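ECXA (Escherichia coli, PDB 4L63) probably works as a zinc-dependent metallopeptidase and binds a zinc ion. Local coordinates at residues A[43-48]-A[122-127]; A[190-195]-A[250-255]; A[14-19]-A[180-185]. All blocks are in the same frame, centred on the assembly; numbering follows the deposited sequence. Where two conformers were deposited one is given.

Contact 1 of 3, residues A[43-48]-A[122-127]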
ATOM      1  N   THR A  43     -12.098  33.025  29.070  1.00121.37           N
ATOM      2  CA  THR A  43     -12.249  32.812  30.506  1.00116.86           C
ATOM      3  C   THR A  43     -13.099  31.565  30.784  1.00113.63           C
ATOM      4  O   THR A  43     -14.316  31.654  30.934  1.00114.74           O
ATOM      5  CB  THR A  43     -12.883  34.038  31.210  1.00115.14           C
ATOM      6  OG1 THR A  43     -12.032  35.175  31.032  1.00117.31           O
ATOM      7  CG2 THR A  43     -13.012  33.774  32.713  1.00114.25           C
ATOM      8  N   ILE A  44     -12.433  30.410  30.786  1.00111.16           N
ATOM      9  CA  ILE A  44     -12.932  29.137  31.318  1.00114.24           C
ATOM     10  C   ILE A  44     -12.521  28.990  32.773  1.00117.58           C
ATOM     11  O   ILE A  44     -11.363  29.223  33.039  1.00117.11           O
ATOM     12  CB  ILE A  44     -12.290  27.909  30.611  1.00102.60           C
ATOM     13  CG1 ILE A  44     -12.258  28.054  29.096  1.00105.27           C
ATOM     14  CG2 ILE A  44     -13.004  26.643  31.010  1.00100.89           C
ATOM     15  CD1 ILE A  44     -11.170  27.240  28.447  1.00106.80           C
ATOM     16  N   ASN A  45     -13.413  28.563  33.683  1.00124.28           N
ATOM     17  CA  ASN A  45     -13.025  27.803  34.923  1.00130.04           C
ATOM     18  C   ASN A  45     -14.077  26.924  35.620  1.00130.60           C
ATOM     19  O   ASN A  45     -15.243  27.283  35.744  1.00128.13           O
ATOM     20  CB  ASN A  45     -12.427  28.699  36.039  1.00137.46           C
ATOM     21  CG  ASN A  45     -13.384  29.710  36.555  1.00139.36           C
ATOM     22  OD1 ASN A  45     -14.422  29.939  35.953  1.00138.52           O
ATOM     23  ND2 ASN A  45     -13.027  30.376  37.628  1.00140.12           N
ATOM     24  N   THR A  46     -13.586  25.792  36.134  1.00135.16           N
ATOM     25  CA  THR A  46     -14.410  24.735  36.735  1.00137.28           C
ATOM     26  C   THR A  46     -14.308  24.662  38.269  1.00142.91           C
ATOM     27  O   THR A  46     -13.433  25.285  38.874  1.00146.21           O
ATOM     28  CB  THR A  46     -14.016  23.362  36.169  1.00134.36           C
ATOM     29  OG1 THR A  46     -14.964  22.384  36.608  1.00135.52           O
ATOM     30  CG2 THR A  46     -12.651  22.974  36.711  1.00131.91           C
ATOM     31  N   ILE A  47     -15.205  23.894  38.885  1.00143.49           N
ATOM     32  CA  ILE A  47     -15.156  23.642  40.326  1.00146.95           C
ATOM     33  C   ILE A  47     -15.020  22.130  40.582  1.00144.20           C
ATOM     34  O   ILE A  47     -15.713  21.322  39.959  1.00144.28           O
ATOM     35  CB  ILE A  47     -16.408  24.210  41.068  1.00141.99           C
ATOM     36  CG1 ILE A  47     -16.452  25.747  41.024  1.00142.53           C
ATOM     37  CG2 ILE A  47     -16.416  23.787  42.528  1.00144.25           C
ATOM     38  CD1 ILE A  47     -17.002  26.362  39.749  1.00139.05           C
ATOM     39  N   ASN A  48     -14.114  21.758  41.485  1.00141.88           N
ATOM     40  CA  ASN A  48     -13.886  20.352  41.826  1.00134.73           C
ATOM     41  C   ASN A  48     -13.737  20.129  43.330  1.00135.53           C
ATOM     42  O   ASN A  48     -14.705  19.808  44.024  1.00134.77           O
ATOM     43  CB  ASN A  48     -12.645  19.818  41.104  1.00129.67           C
ATOM     44  N   SER A 122     -19.781  25.273  28.217  1.00 91.26           N
ATOM     45  CA  SER A 122     -19.592  23.824  28.157  1.00 88.21           C
ATOM     46  C   SER A 122     -18.261  23.414  28.784  1.00 83.26           C
ATOM     47  O   SER A 122     -18.194  22.422  29.508  1.00 82.74           O
ATOM     48  CB  SER A 122     -19.669  23.319  26.711  1.00 85.93           C
ATOM     49  OG  SER A 122     -21.015  23.185  26.284  1.00 86.38           O
ATOM     50  N   PHE A 123     -17.208  24.179  28.507  1.00 81.31           N
ATOM     51  CA  PHE A 123     -15.902  23.920  29.109  1.00 82.12           C
ATOM     52  C   PHE A 123     -15.970  24.003  30.633  1.00 91.79           C
ATOM     53  O   PHE A 123     -15.537  23.087  31.327  1.00 90.19           O
ATOM     54  CB  PHE A 123     -14.853  24.895  28.569  1.00 79.53           C
ATOM     55  CG  PHE A 123     -14.128  24.388  27.352  1.00 77.77           C
ATOM     56  CD1 PHE A 123     -14.611  24.648  26.084  1.00 75.85           C
ATOM     57  CD2 PHE A 123     -12.970  23.637  27.480  1.00 76.09           C
ATOM     58  CE1 PHE A 123     -13.953  24.180  24.961  1.00 77.06           C
ATOM     59  CE2 PHE A 123     -12.308  23.164  26.362  1.00 77.16           C
ATOM     60  CZ  PHE A 123     -12.801  23.434  25.101  1.00 76.46           C
ATOM     61  N   ASN A 124     -16.538  25.091  31.144  1.00101.84           N
ATOM     62  CA  ASN A 124     -16.688  25.288  32.585  1.00114.29           C
ATOM     63  C   ASN A 124     -17.390  24.123  33.287  1.00119.10           C
ATOM     64  O   ASN A 124     -17.179  23.882  34.475  1.00121.90           O
ATOM     65  CB  ASN A 124     -17.453  26.585  32.860  1.00118.79           C
ATOM     66  CG  ASN A 124     -16.714  27.811  32.366  1.00121.56           C
ATOM     67  OD1 ASN A 124     -15.529  27.979  32.635  1.00125.76           O
ATOM     68  ND2 ASN A 124     -17.411  28.672  31.635  1.00120.81           N
ATOM     69  N   ARG A 125     -18.210  23.400  32.532  1.00120.08           N
ATOM     70  CA  ARG A 125     -19.029  22.318  33.064  1.00121.06           C
ATOM     71  C   ARG A 125     -18.418  20.931  32.858  1.00115.84           C
ATOM     72  O   ARG A 125     -18.336  20.141  33.801  1.00117.28           O
ATOM     73  CB  ARG A 125     -20.420  22.371  32.423  1.00124.29           C
ATOM     74  CG  ARG A 125     -21.370  21.239  32.796  1.00127.00           C
ATOM     75  CD  ARG A 125     -21.718  21.221  34.275  1.00132.91           C
ATOM     76  NE  ARG A 125     -22.678  20.163  34.584  1.00133.87           N
ATOM     77  CZ  ARG A 125     -22.354  18.902  34.856  1.00133.90           C
ATOM     78  NH1 ARG A 125     -21.082  18.521  34.858  1.00134.13           N
ATOM     79  NH2 ARG A 125     -23.306  18.019  35.124  1.00134.43           N
ATOM     80  N   ILE A 126     -17.989  20.633  31.633  1.00107.49           N
ATOM     81  CA  ILE A 126     -17.613  19.262  31.291  1.00 99.41           C
ATOM     82  C   ILE A 126     -16.153  19.050  30.865  1.00 93.10           C
ATOM     83  O   ILE A 126     -15.821  17.978  30.362  1.00 94.99           O
ATOM     84  CB  ILE A 126     -18.511  18.707  30.146  1.00 79.15           C
ATOM     85  CG1 ILE A 126     -18.182  19.378  28.810  1.00 79.80           C
ATOM     86  CG2 ILE A 126     -19.986  18.871  30.478  1.00 77.56           C
ATOM     87  CD1 ILE A 126     -18.886  18.755  27.618  1.00 78.17           C
ATOM     88  N   VAL A 127     -15.277  20.033  31.069  1.00 93.07           N
ATOM     89  CA  VAL A 127     -13.897  19.885  30.593  1.00 94.82           C
ATOM     90  C   VAL A 127     -13.100  18.868  31.417  1.00 95.41           C
ATOM     91  O   VAL A 127     -12.183  18.230  30.899  1.00 94.41           O
ATOM     92  CB  VAL A 127     -13.127  21.232  30.585  1.00 79.67           C
ATOM     93  CG1 VAL A 127     -12.747  21.649  31.983  1.00 79.38           C
ATOM     94  CG2 VAL A 127     -11.877  21.127  29.720  1.00 75.52           C
TER
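N124 is met twice by 43-48, once at its side-chain OD1 and once at its main-chain O. Its OD1 receives the N-H of N45, with N45 N and N124 OD1 only 2.4 Å apart at a bent N-H...O angle of 131°, a separation so short that the modelled geometry of this bond is doubtful. CG of N124 stands beside its own backbone N, chi1 -63°, which swings the amide from the helix to the passing chain. OD1 also lies 3.1 Å from CA of I44, whereas the carbonyl O of N45, 3.2 Å from N124 OD1, is a second acceptor and makes no bond with it. The amide groups of N45 and N124 are turned 76° against each other. The other polar contact is weak: OG1 of T46 reaches the backbone O of N124 at 3.4 Å.

Apolar packing is the work of I44. Its CG2 branch sits against CB of F123 at 3.5 Å, and CD1 comes to CD2 of the F123 ring at 4.1 Å, obliquely. Beyond the segments, I44 and F123 both rest on L154, and F123 also on T157, so the two side chains pack together on helix 146-165.

T46 is also backbone-bonded to T54, in the connection between strands 41-44 and 56-59. One end of that hairpin is thus docked on helix 120-126, next to the helix that carries zinc ligands H160 and H164 in the HExxH motif of zinc metallopeptidases; the F123 side chain is about 12 Å from the zinc.

Contact 2 of 3, residues A[190-195]-A[250-255]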
ATOM      1  N   ARG A 190      -3.050   2.985   4.619  1.00 26.98           N
ATOM      2  CA  ARG A 190      -3.010   1.981   5.674  0.58 27.09           C
ATOM      3  C   ARG A 190      -1.619   1.409   5.877  1.00 27.76           C
ATOM      4  O   ARG A 190      -1.338   0.820   6.921  1.00 29.75           O
ATOM      5  CB  ARG A 190      -3.979   0.844   5.363  0.58 26.72           C
ATOM      6  CG  ARG A 190      -5.439   1.268   5.462  0.58 26.38           C
ATOM      7  CD  ARG A 190      -6.323   0.209   4.840  0.58 29.90           C
ATOM      8  NE  ARG A 190      -6.069   0.107   3.407  0.58 34.45           N
ATOM      9  CZ  ARG A 190      -6.824  -0.592   2.570  0.58 41.81           C
ATOM     10  NH1 ARG A 190      -7.882  -1.247   3.027  0.58 39.17           N
ATOM     11  NH2 ARG A 190      -6.526  -0.631   1.279  0.58 42.44           N
ATOM     12  N   LEU A 191      -0.748   1.584   4.888  1.00 27.99           N
ATOM     13  CA  LEU A 191       0.595   0.970   4.962  1.00 28.85           C
ATOM     14  C   LEU A 191       1.593   1.695   5.861  1.00 34.34           C
ATOM     15  O   LEU A 191       2.586   1.104   6.279  1.00 35.65           O
ATOM     16  CB  LEU A 191       1.185   0.843   3.554  1.00 29.67           C
ATOM     17  CG  LEU A 191       0.534  -0.240   2.684  1.00 30.14           C
ATOM     18  CD1 LEU A 191       0.987  -0.109   1.226  1.00 32.04           C
ATOM     19  CD2 LEU A 191       0.902  -1.621   3.216  1.00 29.22           C
ATOM     20  N   LEU A 192       1.348   2.962   6.168  1.00 29.96           N
ATOM     21  CA  LEU A 192       2.312   3.716   6.989  1.00 31.30           C
ATOM     22  C   LEU A 192       1.771   3.924   8.401  1.00 33.43           C
ATOM     23  O   LEU A 192       0.703   4.518   8.577  1.00 34.67           O
ATOM     24  CB  LEU A 192       2.639   5.066   6.334  1.00 31.89           C
ATOM     25  CG  LEU A 192       3.403   4.998   5.005  1.00 32.22           C
ATOM     26  CD1 LEU A 192       3.529   6.381   4.343  1.00 33.04           C
ATOM     27  CD2 LEU A 192       4.772   4.384   5.182  1.00 33.41           C
ATOM     28  N   ASN A 193       2.485   3.424   9.410  1.00 32.76           N
ATOM     29  CA  ASN A 193       2.030   3.616  10.783  1.00 37.51           C
ATOM     30  C   ASN A 193       2.136   5.094  11.162  1.00 41.35           C
ATOM     31  O   ASN A 193       2.968   5.827  10.619  1.00 35.16           O
ATOM     32  CB  ASN A 193       2.819   2.749  11.774  1.00 38.18           C
ATOM     33  CG  ASN A 193       2.173   2.721  13.165  1.00 50.43           C
ATOM     34  OD1 ASN A 193       0.942   2.753  13.300  1.00 41.05           O
ATOM     35  ND2 ASN A 193       3.002   2.669  14.200  1.00 47.77           N
ATOM     36  N   GLN A 194       1.268   5.522  12.075  1.00 37.80           N
ATOM     37  CA  GLN A 194       1.103   6.931  12.413  1.00 35.71           C
ATOM     38  C   GLN A 194       0.152   7.055  13.608  1.00 37.91           C
ATOM     39  O   GLN A 194      -0.511   6.086  13.996  1.00 35.64           O
ATOM     40  CB  GLN A 194       0.552   7.723  11.220  1.00 34.64           C
ATOM     41  CG  GLN A 194      -0.681   7.084  10.581  1.00 36.51           C
ATOM     42  CD  GLN A 194      -1.153   7.810   9.334  1.00 34.75           C
ATOM     43  OE1 GLN A 194      -1.791   8.869   9.409  1.00 33.90           O
ATOM     44  NE2 GLN A 194      -0.810   7.264   8.173  1.00 35.07           N
ATOM     45  N   ALA A 195       0.071   8.250  14.172  1.00 37.68           N
ATOM     46  CA  ALA A 195      -0.835   8.515  15.290  1.00 40.29           C
ATOM     47  C   ALA A 195      -2.290   8.490  14.829  1.00 36.93           C
ATOM     48  O   ALA A 195      -2.567   8.676  13.646  1.00 35.51           O
ATOM     49  CB  ALA A 195      -0.502   9.861  15.925  1.00 40.82           C
ATOM     50  N   PHE A 250      -6.317   7.983  -2.495  1.00 31.86           N
ATOM     51  CA  PHE A 250      -5.156   7.303  -1.910  1.00 30.44           C
ATOM     52  C   PHE A 250      -3.979   8.248  -1.748  1.00 30.53           C
ATOM     53  O   PHE A 250      -3.739   9.070  -2.623  1.00 31.33           O
ATOM     54  CB  PHE A 250      -4.720   6.122  -2.774  1.00 29.58           C
ATOM     55  CG  PHE A 250      -5.824   5.167  -3.098  1.00 34.70           C
ATOM     56  CD1 PHE A 250      -6.304   4.299  -2.136  1.00 38.86           C
ATOM     57  CD2 PHE A 250      -6.350   5.105  -4.375  1.00 33.66           C
ATOM     58  CE1 PHE A 250      -7.311   3.412  -2.439  1.00 40.52           C
ATOM     59  CE2 PHE A 250      -7.361   4.221  -4.680  1.00 36.45           C
ATOM     60  CZ  PHE A 250      -7.845   3.382  -3.715  1.00 37.26           C
ATOM     61  N   SER A 251      -3.231   8.119  -0.651  1.00 30.16           N
ATOM     62  CA  SER A 251      -2.066   8.985  -0.457  1.00 30.77           C
ATOM     63  C   SER A 251      -0.754   8.207  -0.313  1.00 33.70           C
ATOM     64  O   SER A 251       0.296   8.812  -0.115  1.00 31.70           O
ATOM     65  CB  SER A 251      -2.255   9.890   0.769  1.00 32.13           C
ATOM     66  OG  SER A 251      -2.223   9.137   1.976  1.00 31.78           O
ATOM     67  N   CYS A 252      -0.796   6.879  -0.410  1.00 31.07           N
ATOM     68  CA  CYS A 252       0.463   6.122  -0.419  1.00 34.19           C
ATOM     69  C   CYS A 252       0.345   4.802  -1.186  1.00 33.47           C
ATOM     70  O   CYS A 252       1.020   3.827  -0.858  1.00 34.04           O
ATOM     71  CB  CYS A 252       0.958   5.869   1.025  1.00 28.58           C
ATOM     72  SG  CYS A 252       0.072   4.611   2.035  1.00 31.46           S
ATOM     73  N   LEU A 253      -0.481   4.778  -2.231  1.00 30.31           N
ATOM     74  CA  LEU A 253      -0.724   3.528  -2.949  1.00 27.24           C
ATOM     75  C   LEU A 253       0.503   3.102  -3.750  1.00 27.44           C
ATOM     76  O   LEU A 253       0.667   1.921  -4.061  1.00 32.22           O
ATOM     77  CB  LEU A 253      -1.932   3.646  -3.883  1.00 28.11           C
ATOM     78  CG  LEU A 253      -2.428   2.300  -4.429  1.00 29.94           C
ATOM     79  CD1 LEU A 253      -2.716   1.349  -3.279  1.00 31.70           C
ATOM     80  CD2 LEU A 253      -3.678   2.497  -5.301  1.00 29.21           C
ATOM     81  N   GLY A 254       1.375   4.059  -4.054  1.00 28.03           N
ATOM     82  CA  GLY A 254       2.641   3.755  -4.705  1.00 28.72           C
ATOM     83  C   GLY A 254       3.415   2.663  -3.970  1.00 35.12           C
ATOM     84  O   GLY A 254       4.165   1.894  -4.581  1.00 28.99           O
ATOM     85  N   LEU A 255       3.229   2.595  -2.653  1.00 27.77           N
ATOM     86  CA  LEU A 255       3.957   1.621  -1.820  1.00 27.83           C
ATOM     87  C   LEU A 255       3.603   0.182  -2.184  1.00 28.78           C
ATOM     88  O   LEU A 255       4.377  -0.737  -1.917  1.00 31.90           O
ATOM     89  CB  LEU A 255       3.671   1.860  -0.336  1.00 27.67           C
ATOM     90  CG  LEU A 255       4.349   3.076   0.293  1.00 28.48           C
ATOM     91  CD1 LEU A 255       3.826   3.291   1.705  1.00 28.68           C
ATOM     92  CD2 LEU A 255       5.843   2.828   0.322  1.00 31.61           C
TER
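The carbonyl oxygen of L192 takes two donors: NE2 of Q194 at 3.2 Å, with an N-H...O angle of 167°, and K10 NZ in a weak bond. The Q194 donor approaches tilted 31° from the carbonyl plane, yet L192 O lies almost exactly in the Q194 amide plane. NE2 also donates to OD1 of N229, which holds the amide from two directions.

Between the segments there is no hydrogen bond; leucines and a sulfur meet instead. CD1 of L255 enters beside L192, 3.7 Å from its CG and 3.8 Å from its CD2, the two side chains crossing at about a right angle. L191 and L255 run past one another in opposite directions, bringing L191 CD1 to 3.7 Å from L255 CB.

A disulfide anchors this patch: C252 SG is bonded to C189, immediately before 190-195, and so ties the chain after helix 246-249 to the loop that follows strand 181-186. The sulfur lies 4.2 Å from CB of L191, and C252 CB is equally far, 4.2 Å, from CD1 of L192. Within 250-255 the chain then turns into a 3-10 segment, L255 N donating to C252 O at 3.1 Å.

R228 of helix 228-239 packs on both L192 and C252. Elsewhere the contact meets other protein chains of the assembly: L255 lies on an aromatic side chain of one.

Contact 3 of 3, residues A[14-19]-A[180-185]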
ATOM      1  N   GLY A  14     -13.356  13.583   3.846  1.00 39.70           N
ATOM      2  CA  GLY A  14     -13.431  14.948   3.354  1.00 41.95           C
ATOM      3  C   GLY A  14     -14.852  15.280   2.942  1.00 44.20           C
ATOM      4  O   GLY A  14     -15.655  14.378   2.698  1.00 42.49           O
ATOM      5  N   TYR A  15     -15.180  16.559   2.861  1.00 45.63           N
ATOM      6  CA  TYR A  15     -16.523  17.014   2.540  1.00 47.43           C
ATOM      7  C   TYR A  15     -16.737  17.125   1.052  1.00 48.55           C
ATOM      8  O   TYR A  15     -16.122  17.934   0.427  1.00 49.92           O
ATOM      9  CB  TYR A  15     -16.717  18.378   3.180  1.00 49.77           C
ATOM     10  CG  TYR A  15     -18.135  18.738   3.553  1.00 51.42           C
ATOM     11  CD1 TYR A  15     -18.398  19.528   4.633  1.00 52.36           C
ATOM     12  CD2 TYR A  15     -19.183  18.292   2.815  1.00 57.31           C
ATOM     13  CE1 TYR A  15     -19.678  19.855   4.975  1.00 54.11           C
ATOM     14  CE2 TYR A  15     -20.468  18.617   3.148  1.00 59.20           C
ATOM     15  CZ  TYR A  15     -20.704  19.400   4.224  1.00 54.91           C
ATOM     16  OH  TYR A  15     -21.996  19.720   4.537  1.00 56.94           O
ATOM     17  N   ALA A  16     -17.614  16.315   0.502  1.00 48.25           N
ATOM     18  CA  ALA A  16     -17.941  16.368  -0.919  1.00 49.66           C
ATOM     19  C   ALA A  16     -19.322  16.980  -1.107  1.00 52.19           C
ATOM     20  O   ALA A  16     -20.128  16.972  -0.185  1.00 52.31           O
ATOM     21  CB  ALA A  16     -17.889  14.983  -1.538  1.00 47.84           C
ATOM     22  N   ASP A  17     -19.597  17.513  -2.291  1.00 54.47           N
ATOM     23  CA  ASP A  17     -20.915  18.093  -2.539  1.00 57.26           C
ATOM     24  C   ASP A  17     -21.935  17.033  -2.940  1.00 57.04           C
ATOM     25  O   ASP A  17     -21.698  15.837  -2.799  1.00 54.54           O
ATOM     26  CB  ASP A  17     -20.843  19.196  -3.601  1.00 60.33           C
ATOM     27  CG  ASP A  17     -20.278  18.714  -4.929  1.00 65.06           C
ATOM     28  OD1 ASP A  17     -20.470  17.538  -5.298  1.00 65.61           O
ATOM     29  OD2 ASP A  17     -19.663  19.542  -5.631  1.00 64.98           O
ATOM     30  N   HIS A  18     -23.071  17.480  -3.462  1.00 66.46           N
ATOM     31  CA  HIS A  18     -24.175  16.572  -3.741  1.00 70.20           C
ATOM     32  C   HIS A  18     -23.928  15.717  -4.983  1.00 70.10           C
ATOM     33  O   HIS A  18     -24.712  14.815  -5.286  1.00 76.89           O
ATOM     34  CB  HIS A  18     -25.477  17.365  -3.882  1.00 73.40           C
ATOM     35  CG  HIS A  18     -25.679  18.381  -2.801  1.00 78.00           C
ATOM     36  ND1 HIS A  18     -26.262  18.073  -1.591  1.00 78.59           N
ATOM     37  CD2 HIS A  18     -25.370  19.699  -2.747  1.00 81.79           C
ATOM     38  CE1 HIS A  18     -26.307  19.158  -0.837  1.00 79.53           C
ATOM     39  NE2 HIS A  18     -25.773  20.159  -1.516  1.00 82.89           N
ATOM     40  N   ASN A  19     -22.836  15.991  -5.693  1.00 67.74           N
ATOM     41  CA  ASN A  19     -22.453  15.172  -6.839  1.00 59.18           C
ATOM     42  C   ASN A  19     -21.053  14.576  -6.720  1.00 63.10           C
ATOM     43  O   ASN A  19     -20.340  14.458  -7.716  1.00 66.37           O
ATOM     44  CB  ASN A  19     -22.548  15.977  -8.132  1.00 62.48           C
ATOM     45  CG  ASN A  19     -23.980  16.301  -8.507  1.00 76.53           C
ATOM     46  OD1 ASN A  19     -24.736  15.422  -8.925  1.00 79.02           O
ATOM     47  ND2 ASN A  19     -24.353  17.571  -8.383  1.00 71.76           N
ATOM     48  N   HIS A 180     -24.267  20.183   3.020  1.00 53.08           N
ATOM     49  CA  HIS A 180     -23.792  20.609   1.706  1.00 63.62           C
ATOM     50  C   HIS A 180     -23.259  19.448   0.880  1.00 57.04           C
ATOM     51  O   HIS A 180     -22.570  19.653  -0.119  1.00 53.33           O
ATOM     52  CB  HIS A 180     -22.723  21.696   1.859  1.00 54.71           C
ATOM     53  CG  HIS A 180     -23.246  22.966   2.456  1.00 61.55           C
ATOM     54  ND1 HIS A 180     -22.757  23.496   3.633  1.00 65.71           N
ATOM     55  CD2 HIS A 180     -24.226  23.804   2.050  1.00 64.16           C
ATOM     56  CE1 HIS A 180     -23.406  24.608   3.918  1.00 61.10           C
ATOM     57  NE2 HIS A 180     -24.307  24.819   2.973  1.00 70.12           N
ATOM     58  N   GLY A 181     -23.593  18.228   1.287  1.00 52.25           N
ATOM     59  CA  GLY A 181     -23.178  17.061   0.532  1.00 50.74           C
ATOM     60  C   GLY A 181     -23.020  15.788   1.342  1.00 48.18           C
ATOM     61  O   GLY A 181     -23.912  15.400   2.098  1.00 45.50           O
ATOM     62  N   VAL A 182     -21.872  15.139   1.176  1.00 43.86           N
ATOM     63  CA  VAL A 182     -21.653  13.810   1.725  1.00 41.04           C
ATOM     64  C   VAL A 182     -20.174  13.644   2.079  1.00 39.19           C
ATOM     65  O   VAL A 182     -19.306  14.223   1.427  1.00 42.52           O
ATOM     66  CB  VAL A 182     -22.114  12.713   0.716  1.00 53.87           C
ATOM     67  CG1 VAL A 182     -21.325  12.809  -0.593  1.00 49.38           C
ATOM     68  CG2 VAL A 182     -21.995  11.309   1.320  1.00 50.12           C
ATOM     69  N   GLY A 183     -19.883  12.887   3.131  1.00 37.76           N
ATOM     70  CA  GLY A 183     -18.499  12.575   3.453  1.00 36.14           C
ATOM     71  C   GLY A 183     -17.952  11.503   2.534  1.00 38.40           C
ATOM     72  O   GLY A 183     -18.625  10.509   2.259  1.00 34.63           O
ATOM     73  N   LEU A 184     -16.729  11.711   2.050  1.00 36.76           N
ATOM     74  CA  LEU A 184     -16.057  10.744   1.197  1.00 33.24           C
ATOM     75  C   LEU A 184     -14.635  10.591   1.705  1.00 32.07           C
ATOM     76  O   LEU A 184     -13.977  11.596   1.985  1.00 33.60           O
ATOM     77  CB  LEU A 184     -16.046  11.195  -0.269  1.00 36.20           C
ATOM     78  CG  LEU A 184     -17.375  11.189  -1.019  1.00 47.17           C
ATOM     79  CD1 LEU A 184     -17.131  11.486  -2.491  1.00 54.10           C
ATOM     80  CD2 LEU A 184     -18.096   9.863  -0.847  1.00 48.33           C
ATOM     81  N   GLU A 185     -14.175   9.349   1.823  1.00 30.78           N
ATOM     82  CA  GLU A 185     -12.832   9.076   2.309  1.00 29.84           C
ATOM     83  C   GLU A 185     -11.798   9.657   1.355  1.00 31.15           C
ATOM     84  O   GLU A 185     -11.911   9.505   0.146  1.00 32.19           O
ATOM     85  CB  GLU A 185     -12.590   7.575   2.476  1.00 28.73           C
ATOM     86  CG  GLU A 185     -11.257   7.282   3.170  1.00 28.01           C
ATOM     87  CD  GLU A 185     -10.968   5.799   3.355  1.00 32.78           C
ATOM     88  OE1 GLU A 185     -11.835   4.950   3.025  1.00 34.82           O
ATOM     89  OE2 GLU A 185      -9.859   5.487   3.831  1.00 31.19           O
TER
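An antiparallel beta ladder joins strand 12-16 to strand 181-186. G14 and L184 form one hydrogen-bonded pair, with G14 N to L184 O at 2.8 Å and L184 N to G14 O at 2.9 Å; A16 and V182 form the next, and Y15 faces G183 as the non-hydrogen-bonded pair between them. On the face shared by A16, V182 and L184, CB of A16 rests 3.7 Å from L184 CD1.

Y15 leaves from the other face. With CG anti to the backbone N (chi1 -152°), its ring extends along the partner strand, and the OH accepts from H180 N at 2.8 Å, while G181 N meets the ring at its edge. Past the ladder the chains stay close: CA of G181 is 3.1 Å from A16 O, at backbone angles (152/-130) characteristic of glycine, and it packs over one face of the H18 imidazole. An Asx turn follows, D17 OD1 accepting from N19 N at 2.9 Å.

Strand 177-178 flanks 181-186 on the side away from 12-16. The Y15 ring meets F108 and, edge-to-face, Y23, and its side chain stands about 7 Å from that of H164, a zinc ligand on helix 146-165.

Contacts 1 and 3 are each partly buried and stand on opposite sides of the chain's centre, 35 Å apart between centres; both lie near helix 146-165, contact 1 packing against it and contact 3 near its H164. Contact 2 is a surface contact, covered in part by other protein chains, none of which touches the other two. Its centre is 22 Å from that of contact 3, and strand 181-186 leads towards its first segment. The chemistry follows the place: paired backbone bonds along a ladder in contact 3, an asparagine beside an isoleucine-phenylalanine packing at a hairpin end in contact 1, and leucines around a disulfide in contact 2.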